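Local coordinates for protein HI0065 (Haemophilus influenzae, PDB 1HTW) that binds ATP and magnesium and is required for forming the threonylcarbamoyl group on adenosine 37 of tRNAs that read codons beginning with adenine, at residues 5-10 with 137-142; 33-38 with 102-107; 79-84 with 107-112. All blocks are in the same frame, centred on the assembly; numbering follows the deposited sequence.

Interaction 1 (5-10 with 137-142); sequences TQYIPD and ARNIEL. With ADP (adenosine-5'-diphosphate), chain H.
Asn139 reaches across to Thr5 with its amide nitrogen, ND2 donating to OG1 at 3.0 Å in a nearly straight bond that lies in the amide plane. Both side chains make this possible by the same turn: Thr5 OG1 and Asn139 CG each stand opposite their own backbone nitrogen (chi1 -178° and -163°), and the two groups meet at a slant on the face that also carries Tyr7. The other end of the amide, OD1, sits at the edge of the Tyr7 ring and 3.3 Å from Tyr7 CA. That ring leans along the strand toward Ala137, its CE1 4.0 Å from Ala137 CB, while Pro9 N lies over the centre of one face of the Tyr7 ring.

On the reverse face Ile8 and Ile140 meet at a slant, Ile8 CG1 3.6 Å from Ile140 CD1. Beside them Arg138 turns away from the partner strand. A bend at chi2 (-72°) carries its guanidinium flat over the adenine of ADP, with CZ 3.8 Å from ADP C5; NE bonds to Ala44 O and NH1 to the carbonyls of Ala137 and Asp135, which fix the plane of the group against the base. Arg138 and Asp10 both belong to the ADP pocket, so this sheet edge helps to line the adenine site.

Two antiparallel hydrogen-bonded pairs, Gln6 with Ile140 and Ile8 with Arg138, join the backbones, Ile140 N reaching Gln6 O at 2.8 Å. Strand 3-8 is the edge strand; 137-144 pairs with it on one side and with 127-134 on the other, and helix 11-28 packs through Met14 on Ile8 and Ile140.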
# COMPACT_ATOMS: atom_id res chain seq x y z
N THR A 5 5.59 15.18 -2.72
CA THR A 5 4.40 15.48 -3.56
C THR A 5 4.80 15.14 -4.99
O THR A 5 5.76 15.68 -5.54
CB THR A 5 3.85 16.87 -3.38
OG1 THR A 5 2.63 17.02 -4.24
CG2 THR A 5 4.74 18.02 -3.79
N GLN A 6 4.00 14.29 -5.64
CA GLN A 6 4.33 13.81 -6.95
C GLN A 6 3.16 13.81 -7.92
O GLN A 6 2.12 13.25 -7.64
CB GLN A 6 4.77 12.30 -6.78
CG GLN A 6 5.13 11.68 -8.12
CD GLN A 6 6.51 12.07 -8.61
OE1 GLN A 6 7.46 12.24 -7.83
NE2 GLN A 6 6.58 12.47 -9.88
N TYR A 7 3.38 14.58 -9.00
CA TYR A 7 2.35 14.64 -10.06
C TYR A 7 2.46 13.38 -10.92
O TYR A 7 3.56 12.86 -11.24
CB TYR A 7 2.66 15.91 -10.93
CG TYR A 7 1.78 16.04 -12.16
CD1 TYR A 7 0.40 16.05 -11.96
CD2 TYR A 7 2.30 16.38 -13.39
CE1 TYR A 7 -0.44 16.24 -13.06
CE2 TYR A 7 1.46 16.63 -14.48
CZ TYR A 7 0.10 16.52 -14.27
OH TYR A 7 -0.77 16.82 -15.32
N ILE A 8 1.34 12.84 -11.19
CA ILE A 8 1.19 11.56 -11.98
C ILE A 8 0.25 11.88 -13.17
O ILE A 8 -0.96 11.85 -13.00
CB ILE A 8 0.47 10.58 -11.05
CG1 ILE A 8 1.33 10.28 -9.80
CG2 ILE A 8 0.23 9.29 -11.87
CD1 ILE A 8 2.72 9.69 -10.08
N PRO A 9 0.86 12.24 -14.27
CA PRO A 9 0.06 12.76 -15.42
C PRO A 9 -0.87 11.81 -16.08
O PRO A 9 -1.87 12.18 -16.72
CB PRO A 9 1.13 13.28 -16.37
CG PRO A 9 2.40 12.70 -15.97
CD PRO A 9 2.29 12.36 -14.50
N ASP A 10 -0.65 10.47 -15.94
CA ASP A 10 -1.50 9.50 -16.62
C ASP A 10 -1.28 8.12 -16.00
O ASP A 10 -0.48 8.02 -15.04
CB ASP A 10 -1.04 9.44 -18.10
CG ASP A 10 0.46 9.41 -18.25
OD1 ASP A 10 1.16 8.57 -17.63
OD2 ASP A 10 1.02 10.27 -18.98
N ALA A 137 -5.51 12.58 -14.64
CA ALA A 137 -4.24 12.88 -13.96
C ALA A 137 -4.45 12.74 -12.46
O ALA A 137 -5.55 12.79 -11.93
CB ALA A 137 -3.65 14.23 -14.29
N ARG A 138 -3.35 12.57 -11.72
CA ARG A 138 -3.38 12.43 -10.29
C ARG A 138 -2.21 13.21 -9.68
O ARG A 138 -1.27 13.59 -10.34
CB ARG A 138 -3.25 10.92 -9.83
CG ARG A 138 -4.30 10.01 -10.45
CD ARG A 138 -5.69 10.15 -9.95
NE ARG A 138 -6.64 9.14 -10.47
CZ ARG A 138 -7.37 9.34 -11.56
NH1 ARG A 138 -7.30 10.50 -12.23
NH2 ARG A 138 -8.29 8.46 -11.95
N ASN A 139 -2.30 13.39 -8.37
CA ASN A 139 -1.16 13.90 -7.58
C ASN A 139 -1.19 13.14 -6.26
O ASN A 139 -2.21 13.01 -5.58
CB ASN A 139 -1.34 15.42 -7.35
CG ASN A 139 -0.00 16.06 -6.93
OD1 ASN A 139 0.83 16.38 -7.77
ND2 ASN A 139 0.12 16.16 -5.62
N ILE A 140 0.00 12.61 -5.90
CA ILE A 140 0.07 11.80 -4.67
C ILE A 140 0.97 12.51 -3.65
O ILE A 140 1.94 13.11 -4.05
CB ILE A 140 0.82 10.47 -5.06
CG1 ILE A 140 -0.08 9.70 -6.03
CG2 ILE A 140 1.14 9.72 -3.78
CD1 ILE A 140 0.66 8.55 -6.70
N GLU A 141 0.50 12.49 -2.42
CA GLU A 141 1.34 13.01 -1.31
C GLU A 141 1.70 11.74 -0.51
O GLU A 141 0.77 11.03 -0.06
CB GLU A 141 0.60 14.02 -0.50
CG GLU A 141 -0.40 13.61 0.54
CD GLU A 141 -1.51 14.62 0.78
OE1 GLU A 141 -1.98 15.24 -0.21
OE2 GLU A 141 -1.96 14.81 1.93
N LEU A 142 2.98 11.54 -0.31
CA LEU A 142 3.40 10.47 0.64
C LEU A 142 3.80 11.18 1.94
O LEU A 142 4.58 12.16 1.92
CB LEU A 142 4.62 9.73 0.08
CG LEU A 142 4.51 8.86 -1.14
CD1 LEU A 142 5.79 8.00 -1.30
CD2 LEU A 142 3.32 7.93 -1.04
PB ADP H . -9.56 3.08 -6.26
O1B ADP H . -8.97 1.75 -5.78
O2B ADP H . -9.00 4.24 -5.56
O3B ADP H . -11.14 2.98 -6.10
PA ADP H . -9.02 2.17 -8.96
O1A ADP H . -9.84 0.92 -8.89
O2A ADP H . -7.56 1.97 -9.12
O3A ADP H . -9.36 3.17 -7.79
O5' ADP H . -9.55 2.98 -10.24
C5' ADP H . -8.83 3.97 -10.92
C4' ADP H . -9.52 4.18 -12.30
O4' ADP H . -9.04 5.39 -12.87
C3' ADP H . -9.23 3.06 -13.28
O3' ADP H . -10.43 2.74 -14.05
C2' ADP H . -8.09 3.65 -14.07
O2' ADP H . -7.89 3.07 -15.35
C1' ADP H . -8.42 5.16 -14.09
N9 ADP H . -7.26 6.01 -14.21
C8 ADP H . -7.09 7.03 -15.10
N7 ADP H . -6.01 7.73 -14.99
C5 ADP H . -5.40 7.16 -13.97
C6 ADP H . -4.22 7.56 -13.39
N6 ADP H . -3.50 8.61 -13.75
N1 ADP H . -3.88 6.87 -12.26
C2 ADP H . -4.65 5.86 -11.82
N3 ADP H . -5.84 5.42 -12.30
C4 ADP H . -6.11 6.13 -13.42

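Interaction 2 (33-38 with 102-107); sequences AIMVYL and DYFNTD. With NA (sodium ion), chain F.
Met35 meets Phe104 through its thioether: SD lies 3.9 Å from Phe104 CD1 and CE 4.0 Å from Phe104 CE1. The sulfur sits 4.8 Å from the ring centroid and 46° off the ring normal, an oblique Met-aromatic contact in which the two side chains cross at about a right angle. Bends at chi2 (-73°) and chi3 (-59°) fold the methionine back on itself and bring SD and CE up to the CD1 and CE1 atoms of the ring.

Next to this pair the methyl group of Ala33 nestles among backbone carbonyls where the chain leaves helix 100-104, with CB 3.3 Å from Thr106 O and 3.7 Å from Phe104 O. One water bridges the two segments, accepting from Ala33 N at 2.9 Å and donating to Phe104 O at 2.6 Å.

The second shell holds both partners in place. Strand 34-39 is anchored in the central parallel part of the sheet, bonded through Ile34 and Val36 to the strand 109-113, while Met35 N is held by the carboxylate of Asp126. Tyr103 O receives Ser108 OG and the Tyr103 ring stacks on Tyr82, so the end of helix 100-104 is tied to Ser108, just ahead of strand 109-113, and to strand 79-85 through Tyr82; Pro123 and Cys110 also touch Phe104. At the far end of the strand Leu38 O binds the sodium ion together with Asn39, Ile112 and Ser115.

With no direct hydrogen bond across it, the join of Met35 and the loop residue Ala33 to the helix end rests on apolar packing and one water-mediated link, so the helix end probably depends on its second-shell ties for its position.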
# COMPACT_ATOMS: atom_id res chain seq x y z
N ALA A 33 6.93 -5.73 9.41
CA ALA A 33 6.00 -5.62 8.21
C ALA A 33 5.86 -4.12 7.91
O ALA A 33 5.73 -3.33 8.85
CB ALA A 33 4.70 -6.22 8.60
N ILE A 34 5.88 -3.78 6.63
CA ILE A 34 5.75 -2.33 6.29
C ILE A 34 4.26 -2.02 6.08
O ILE A 34 3.64 -2.72 5.27
CB ILE A 34 6.58 -2.03 5.07
CG1 ILE A 34 8.06 -2.46 5.26
CG2 ILE A 34 6.52 -0.58 4.63
CD1 ILE A 34 8.96 -2.06 4.12
N MET A 35 3.75 -1.09 6.83
CA MET A 35 2.30 -0.75 6.72
C MET A 35 2.16 0.48 5.82
O MET A 35 2.65 1.56 6.09
CB MET A 35 1.72 -0.50 8.10
CG MET A 35 2.08 -1.68 9.07
SD MET A 35 1.00 -3.23 8.59
CE MET A 35 -0.70 -2.55 8.78
N VAL A 36 1.40 0.27 4.72
CA VAL A 36 1.18 1.38 3.78
C VAL A 36 -0.35 1.60 3.73
O VAL A 36 -1.05 0.71 3.24
CB VAL A 36 1.67 1.01 2.40
CG1 VAL A 36 1.60 2.25 1.45
CG2 VAL A 36 3.21 0.67 2.43
N TYR A 37 -0.79 2.80 4.11
CA TYR A 37 -2.22 3.09 4.01
C TYR A 37 -2.45 3.89 2.72
O TYR A 37 -1.82 4.92 2.54
CB TYR A 37 -2.63 3.99 5.17
CG TYR A 37 -2.72 3.34 6.54
CD1 TYR A 37 -2.23 2.07 6.81
CD2 TYR A 37 -3.28 4.08 7.56
CE1 TYR A 37 -2.32 1.55 8.11
CE2 TYR A 37 -3.38 3.58 8.85
CZ TYR A 37 -2.90 2.32 9.10
OH TYR A 37 -3.02 1.84 10.40
N LEU A 38 -3.31 3.35 1.83
CA LEU A 38 -3.59 3.97 0.55
C LEU A 38 -4.96 4.69 0.66
O LEU A 38 -5.96 4.08 0.97
CB LEU A 38 -3.71 2.91 -0.57
CG LEU A 38 -2.48 2.03 -0.80
CD1 LEU A 38 -2.79 0.93 -1.79
CD2 LEU A 38 -1.31 2.90 -1.20
N ASP A 102 -0.45 -13.46 11.53
CA ASP A 102 0.88 -13.69 10.99
C ASP A 102 1.30 -12.64 9.99
O ASP A 102 2.51 -12.38 9.86
CB ASP A 102 0.99 -15.11 10.42
CG ASP A 102 0.72 -16.14 11.50
OD1 ASP A 102 0.72 -15.75 12.70
OD2 ASP A 102 0.50 -17.32 11.17
N TYR A 103 0.35 -12.00 9.29
CA TYR A 103 0.71 -11.02 8.28
C TYR A 103 1.38 -9.77 8.85
O TYR A 103 2.23 -9.18 8.17
CB TYR A 103 -0.50 -10.59 7.47
CG TYR A 103 -1.32 -11.73 6.89
CD1 TYR A 103 -0.91 -13.05 6.96
CD2 TYR A 103 -2.54 -11.45 6.30
CE1 TYR A 103 -1.70 -14.07 6.44
CE2 TYR A 103 -3.35 -12.45 5.81
CZ TYR A 103 -2.91 -13.76 5.87
OH TYR A 103 -3.69 -14.74 5.30
N PHE A 104 0.98 -9.33 10.03
CA PHE A 104 1.56 -8.13 10.62
C PHE A 104 2.80 -8.47 11.45
O PHE A 104 3.52 -7.54 11.81
CB PHE A 104 0.57 -7.33 11.43
CG PHE A 104 -0.73 -6.97 10.77
CD1 PHE A 104 -0.79 -6.61 9.44
CD2 PHE A 104 -1.91 -6.97 11.51
CE1 PHE A 104 -2.00 -6.30 8.84
CE2 PHE A 104 -3.11 -6.62 10.92
CZ PHE A 104 -3.16 -6.30 9.58
N ASN A 105 3.07 -9.76 11.65
CA ASN A 105 4.21 -10.18 12.44
C ASN A 105 5.36 -10.80 11.69
O ASN A 105 6.20 -11.47 12.32
CB ASN A 105 3.76 -11.24 13.49
CG ASN A 105 3.22 -10.54 14.71
OD1 ASN A 105 2.07 -10.12 14.71
ND2 ASN A 105 4.06 -10.39 15.72
N THR A 106 5.45 -10.62 10.40
CA THR A 106 6.53 -11.17 9.58
C THR A 106 7.06 -10.09 8.67
O THR A 106 6.55 -8.94 8.81
CB THR A 106 6.02 -12.41 8.84
OG1 THR A 106 7.06 -13.16 8.24
CG2 THR A 106 5.04 -11.94 7.75
N ASP A 107 8.07 -10.29 7.88
CA ASP A 107 8.75 -9.35 7.04
C ASP A 107 7.97 -9.22 5.68
O ASP A 107 8.50 -9.54 4.63
CB ASP A 107 10.18 -9.80 6.75
CG ASP A 107 10.31 -11.22 6.25
OD1 ASP A 107 9.48 -12.06 6.68
OD2 ASP A 107 11.26 -11.50 5.50
NA NA F . -6.21 3.26 3.66
O HOH W 1 6.09 -7.01 11.90

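Interaction 3 (79-84 with 107-112); sequences KMIYHF and DSICLI. With NA (sodium ion), chain F.
Strands 79-84 and 109-112 run parallel, 14° apart, with Ile81 to Phe84 paired in order with Ile109 to Ile112, inside the mixed sheet of a P-loop NTPase fold. Bonds alternate between the strands, among them Leu111 N to Tyr82 O and Phe84 N to Leu111 O, each 2.7 Å.

On one face Ile81 and Ile109 lie side by side and point the same way, Ile81 CG1 4.0 Å from Ile109 CB, while Ile81 CG2 meets Leu111 CD1 at a slant. Helix 46-56 covers this face through Leu54, Thr50 and Met53. His83 shares it: with CG turned opposite the backbone N (chi1 178°), the ring presents its CD2 edge to Leu111 O and hydrogen-bonds through NE2 to Glu113, a magnesium ligand, so it stands in the second shell of the metal site.

On the other face Cys110 SG touches Phe84 CE1 at 4.0 Å and Tyr82 CB at 4.1 Å, making Cys sulfur-aromatic contacts oblique to both rings. Phe84 CD1 lies 3.8 Å from Ile112 CG1, and Ser108 CB abuts the edge of the Tyr82 ring in its plane.

At the N-terminal end of the pair Lys79 bends at chi2 (73°) to cross Ile109, and its NZ donates to Asp107 O at 3.0 Å, from above the carbonyl plane.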
# COMPACT_ATOMS: atom_id res chain seq x y z
N LYS A 79 8.81 -12.84 -1.46
CA LYS A 79 8.38 -11.77 -0.53
C LYS A 79 6.88 -11.82 -0.35
O LYS A 79 6.18 -11.92 -1.38
CB LYS A 79 8.78 -10.42 -1.18
CG LYS A 79 8.44 -9.24 -0.23
CD LYS A 79 9.47 -9.26 0.94
CE LYS A 79 9.23 -8.04 1.83
NZ LYS A 79 10.33 -7.89 2.87
N MET A 80 6.37 -11.82 0.84
CA MET A 80 4.91 -11.92 1.07
C MET A 80 4.33 -10.50 1.12
O MET A 80 4.74 -9.67 1.92
CB MET A 80 4.63 -12.65 2.37
CG MET A 80 5.25 -14.06 2.45
SD MET A 80 4.85 -15.15 0.89
CE MET A 80 2.99 -15.18 1.07
N ILE A 81 3.32 -10.24 0.29
CA ILE A 81 2.72 -8.90 0.20
C ILE A 81 1.21 -9.07 0.33
O ILE A 81 0.69 -9.94 -0.35
CB ILE A 81 3.11 -8.19 -1.08
CG1 ILE A 81 4.67 -8.04 -1.08
CG2 ILE A 81 2.50 -6.77 -1.11
CD1 ILE A 81 5.28 -7.75 -2.39
N TYR A 82 0.63 -8.30 1.20
CA TYR A 82 -0.80 -8.44 1.49
C TYR A 82 -1.56 -7.16 1.07
O TYR A 82 -1.12 -6.09 1.38
CB TYR A 82 -1.04 -8.68 2.97
CG TYR A 82 -0.42 -10.02 3.36
CD1 TYR A 82 -1.05 -11.20 3.14
CD2 TYR A 82 0.88 -10.00 3.87
CE1 TYR A 82 -0.44 -12.41 3.48
CE2 TYR A 82 1.52 -11.22 4.13
CZ TYR A 82 0.86 -12.39 3.94
OH TYR A 82 1.48 -13.58 4.32
N HIS A 83 -2.54 -7.39 0.20
CA HIS A 83 -3.36 -6.23 -0.28
C HIS A 83 -4.68 -6.34 0.47
O HIS A 83 -5.39 -7.36 0.46
CB HIS A 83 -3.57 -6.39 -1.80
CG HIS A 83 -4.44 -5.28 -2.37
ND1 HIS A 83 -5.12 -5.47 -3.54
CD2 HIS A 83 -4.66 -4.03 -1.94
CE1 HIS A 83 -5.80 -4.34 -3.82
NE2 HIS A 83 -5.51 -3.43 -2.89
N PHE A 84 -5.01 -5.26 1.19
CA PHE A 84 -6.28 -5.22 1.94
C PHE A 84 -7.22 -4.17 1.37
O PHE A 84 -6.74 -3.11 0.97
CB PHE A 84 -5.99 -4.81 3.39
CG PHE A 84 -5.27 -5.86 4.21
CD1 PHE A 84 -3.88 -5.91 4.14
CD2 PHE A 84 -5.95 -6.61 5.15
CE1 PHE A 84 -3.18 -6.83 4.92
CE2 PHE A 84 -5.25 -7.54 5.91
CZ PHE A 84 -3.90 -7.64 5.78
N ASP A 107 8.07 -10.29 7.88
CA ASP A 107 8.75 -9.35 7.04
C ASP A 107 7.97 -9.22 5.68
O ASP A 107 8.50 -9.54 4.63
CB ASP A 107 10.18 -9.80 6.75
CG ASP A 107 10.31 -11.22 6.25
OD1 ASP A 107 9.48 -12.06 6.68
OD2 ASP A 107 11.26 -11.50 5.50
N SER A 108 6.75 -8.79 5.93
CA SER A 108 5.84 -8.61 4.76
C SER A 108 5.71 -7.12 4.43
O SER A 108 6.29 -6.24 5.04
CB SER A 108 4.48 -9.14 5.20
OG SER A 108 3.87 -8.36 6.20
N ILE A 109 4.91 -6.90 3.37
CA ILE A 109 4.54 -5.49 3.03
C ILE A 109 2.98 -5.55 3.01
O ILE A 109 2.48 -6.48 2.39
CB ILE A 109 5.04 -5.13 1.64
CG1 ILE A 109 6.58 -4.88 1.71
CG2 ILE A 109 4.39 -3.79 1.22
CD1 ILE A 109 7.31 -4.89 0.45
N CYS A 110 2.32 -4.59 3.64
CA CYS A 110 0.86 -4.65 3.66
C CYS A 110 0.39 -3.31 2.98
O CYS A 110 0.82 -2.25 3.43
CB CYS A 110 0.31 -4.70 5.05
SG CYS A 110 0.67 -6.32 5.90
N LEU A 111 -0.52 -3.49 2.04
CA LEU A 111 -1.01 -2.25 1.32
C LEU A 111 -2.52 -2.21 1.57
O LEU A 111 -3.19 -3.20 1.23
CB LEU A 111 -0.73 -2.49 -0.17
CG LEU A 111 0.72 -2.89 -0.54
CD1 LEU A 111 0.82 -3.24 -2.04
CD2 LEU A 111 1.68 -1.68 -0.29
N ILE A 112 -2.96 -1.17 2.23
CA ILE A 112 -4.27 -1.16 2.83
C ILE A 112 -5.17 -0.04 2.29
O ILE A 112 -4.84 1.13 2.45
CB ILE A 112 -4.13 -1.02 4.34
CG1 ILE A 112 -3.27 -2.26 4.83
CG2 ILE A 112 -5.46 -1.00 5.07
CD1 ILE A 112 -3.14 -2.28 6.33
NA NA F . -6.21 3.26 3.66
O HOH W 2 9.19 -6.20 4.98
O HOH W 3 8.12 -11.90 3.25

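All three interactions build on one sheet, but at different depths. Interaction 3 is the buried one, joining two inner strands with 71-76 beyond them. Interaction 2 lies against it, partly buried, where helix 100-104 ends beside strand 34-39: the two share Asp107, both reach the sodium ion, and their centres are 6 Å apart. Interaction 1 sits at the other end of the sheet, about 22 Å from interaction 3 between centres, on an outermost strand with a partly exposed face. Its backbone pairing is antiparallel and polar side chains join in, whereas interaction 3 is parallel with mostly apolar and sulfur-aromatic faces. Interaction 2 has no strand pairing. The nucleotide base meets interaction 1; the magnesium site lies nearer interaction 3.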